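Local coordinates for protein saframycin Mx1 synthetase B (Legionella pneumophila subsp. pneumophila, PDB 3KXW) that belongs to the fatty acid AMP ligases, AMP-binding enzymes of the ANL superfamily, and is modelled with 5'-O-[(S)-(dodecanoyloxy)(hydroxy)phosphoryl]adenosine in its pocket, at residues 505-510 and 543-548. Sequence-based numbering, arbitrary orientation.
Sequences MCEVKN and IPLKAM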
loop_
_atom_site.group_PDB
_atom_site.type_symbol
_atom_site.label_atom_id
_atom_site.label_comp_id
_atom_site.label_asym_id
_atom_site.label_seq_id
_atom_site.Cartn_x
_atom_site.Cartn_y
_atom_site.Cartn_z
HETATM N N MSE A 505 20.990 -6.901 -9.669
HETATM C CA MSE A 505 22.174 -6.801 -10.534
HETATM C C MSE A 505 21.949 -7.614 -11.805
HETATM O O MSE A 505 21.522 -8.764 -11.729
HETATM C CB MSE A 505 23.419 -7.325 -9.809
HETATM C CG MSE A 505 24.717 -7.100 -10.562
HETATM SE SE MSE A 505 26.250 -7.697 -9.465
HETATM C CE MSE A 505 26.176 -6.288 -8.093
ATOM N N CYS A 506 22.255 -7.032 -12.966
ATOM C CA CYS A 506 22.018 -7.709 -14.243
ATOM C C CYS A 506 23.244 -7.636 -15.114
ATOM O O CYS A 506 23.840 -6.577 -15.235
ATOM C CB CYS A 506 20.884 -7.020 -15.030
ATOM S SG CYS A 506 19.331 -6.943 -14.173
ATOM N N GLU A 507 23.621 -8.751 -15.729
ATOM C CA GLU A 507 24.575 -8.696 -16.837
ATOM C C GLU A 507 23.837 -8.089 -18.032
ATOM O O GLU A 507 22.644 -8.347 -18.214
ATOM C CB GLU A 507 25.027 -10.096 -17.215
ATOM C CG GLU A 507 25.743 -10.846 -16.113
ATOM C CD GLU A 507 26.145 -12.260 -16.566
ATOM O OE1 GLU A 507 25.489 -12.806 -17.481
ATOM O OE2 GLU A 507 27.115 -12.800 -16.001
ATOM N N VAL A 508 24.518 -7.271 -18.827
ATOM C CA VAL A 508 23.922 -6.765 -20.048
ATOM C C VAL A 508 24.715 -7.311 -21.219
ATOM O O VAL A 508 25.946 -7.373 -21.163
ATOM C CB VAL A 508 23.879 -5.205 -20.099
ATOM C CG1 VAL A 508 22.953 -4.664 -18.995
ATOM C CG2 VAL A 508 25.249 -4.634 -19.928
ATOM N N LYS A 509 24.012 -7.740 -22.268
ATOM C CA LYS A 509 24.702 -8.246 -23.448
ATOM C C LYS A 509 25.651 -7.205 -24.018
ATOM O O LYS A 509 26.763 -7.531 -24.396
ATOM C CB LYS A 509 23.715 -8.678 -24.542
ATOM C CG LYS A 509 22.824 -9.865 -24.169
ATOM C CD LYS A 509 21.826 -10.187 -25.279
ATOM C CE LYS A 509 20.967 -11.370 -24.906
ATOM N NZ LYS A 509 20.054 -11.703 -26.036
ATOM N N ASN A 510 25.175 -5.969 -24.122
ATOM C CA ASN A 510 25.926 -4.873 -24.726
ATOM C C ASN A 510 26.441 -3.898 -23.671
ATOM O O ASN A 510 25.695 -3.045 -23.156
ATOM C CB ASN A 510 25.082 -4.139 -25.801
ATOM C CG ASN A 510 25.914 -3.135 -26.611
ATOM O OD1 ASN A 510 26.900 -2.608 -26.114
ATOM N ND2 ASN A 510 25.509 -2.870 -27.861
ATOM N N ILE A 543 26.378 -4.999 -15.165
ATOM C CA ILE A 543 27.736 -5.482 -15.370
ATOM C C ILE A 543 27.808 -6.214 -16.716
ATOM O O ILE A 543 26.777 -6.553 -17.283
ATOM C CB ILE A 543 28.149 -6.419 -14.224
ATOM C CG1 ILE A 543 27.287 -7.685 -14.220
ATOM C CG2 ILE A 543 28.055 -5.675 -12.870
ATOM C CD1 ILE A 543 27.839 -8.754 -13.308
ATOM N N PRO A 544 29.028 -6.468 -17.222
ATOM C CA PRO A 544 29.186 -7.127 -18.527
ATOM C C PRO A 544 28.744 -8.587 -18.528
ATOM O O PRO A 544 28.679 -9.237 -17.487
ATOM C CB PRO A 544 30.710 -7.049 -18.787
ATOM C CG PRO A 544 31.211 -5.965 -17.890
ATOM C CD PRO A 544 30.333 -6.076 -16.657
ATOM N N LEU A 545 28.439 -9.089 -19.719
ATOM C CA LEU A 545 28.139 -10.497 -19.928
ATOM C C LEU A 545 29.223 -11.395 -19.355
ATOM O O LEU A 545 30.400 -11.048 -19.372
ATOM C CB LEU A 545 28.013 -10.796 -21.422
ATOM C CG LEU A 545 26.643 -10.873 -22.072
ATOM C CD1 LEU A 545 26.761 -11.688 -23.373
ATOM C CD2 LEU A 545 25.595 -11.497 -21.143
ATOM N N LYS A 546 28.797 -12.552 -18.848
ATOM C CA LYS A 546 29.709 -13.561 -18.293
ATOM C C LYS A 546 30.469 -13.080 -17.048
ATOM O O LYS A 546 31.420 -13.720 -16.601
ATOM C CB LYS A 546 30.675 -14.067 -19.386
ATOM C CG LYS A 546 31.557 -15.256 -18.977
ATOM C CD LYS A 546 30.759 -16.567 -18.808
ATOM C CE LYS A 546 31.692 -17.795 -18.774
ATOM N NZ LYS A 546 30.963 -19.115 -18.717
ATOM N N ALA A 547 30.047 -11.963 -16.468
ATOM C CA ALA A 547 30.758 -11.434 -15.313
ATOM C C ALA A 547 30.385 -12.197 -14.034
ATOM O O ALA A 547 31.112 -12.151 -13.049
ATOM C CB ALA A 547 30.515 -9.941 -15.149
HETATM N N MSE A 548 29.249 -12.886 -14.067
HETATM C CA MSE A 548 28.862 -13.802 -12.991
HETATM C C MSE A 548 29.292 -15.227 -13.310
HETATM O O MSE A 548 29.011 -15.738 -14.395
HETATM C CB MSE A 548 27.350 -13.783 -12.793
HETATM C CG MSE A 548 26.790 -12.404 -12.488
HETATM SE SE MSE A 548 24.834 -12.448 -12.230
HETATM C CE MSE A 548 24.537 -10.513 -12.085
HETATM O O HOH W 1 26.998 -15.583 -16.101
HETATM O O HOH W 2 28.718 -7.310 -22.041
#
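A parallel strand pairing, Glu-507 opposite Ile-543, joins neighbouring strands 499-508 and 539-544 in the C-terminal part of the chain, and a glutamate side chain continues the contact into the turn that follows. Ile-543 N donates to Cys-506 O at 3.0 Å. Val-508 N reaches Ile-543 O at 2.8 Å, and the CA of Glu-507 makes a CH···O contact with the same oxygen. Past this ladder water 2 takes over, donating to Val-508 O and accepting from Leu-545 N. The two strands are the central pair of a four-stranded mixed sheet and belong to a beta-alpha-beta unit: 499-508 leads through helix 515-533 to 539-544, in the C-terminal domain of this AMP-binding enzyme of the ANL superfamily. Pro-544 to Ala-547 form a type II turn, closed by Ala-547 N bonding to Pro-544 O. Glu-507 runs out alongside it, its chain extended beyond CG, and OE2 accepts from Met-548 N at 2.9 Å in a nearly straight bond (163°). Water 1 donates to OE2 as well and to Met-548 O, so OE2 holds Met-548 N directly and its carbonyl O through the water. The other oxygen, OE1, accepts from the backbone N of Lys-488 on strand 486-496; held at both oxygens, the carboxylate is probably restrained in its rotation. On the same face of the sheet, Glu-507 CG lies 4.0 Å from Ile-543 CG1, the two side chains crossing at a slant. Extended beyond CG (chi2 -180°, chi3 -174°), the selenomethionine Met-548 brings its CE to 3.7 Å from CG of selenomethionine Met-505, and both side chains touch Cys-561 of helix 554-567. At the exposed end, Leu-545 sets CG 3.5 Å from Lys-509 CA.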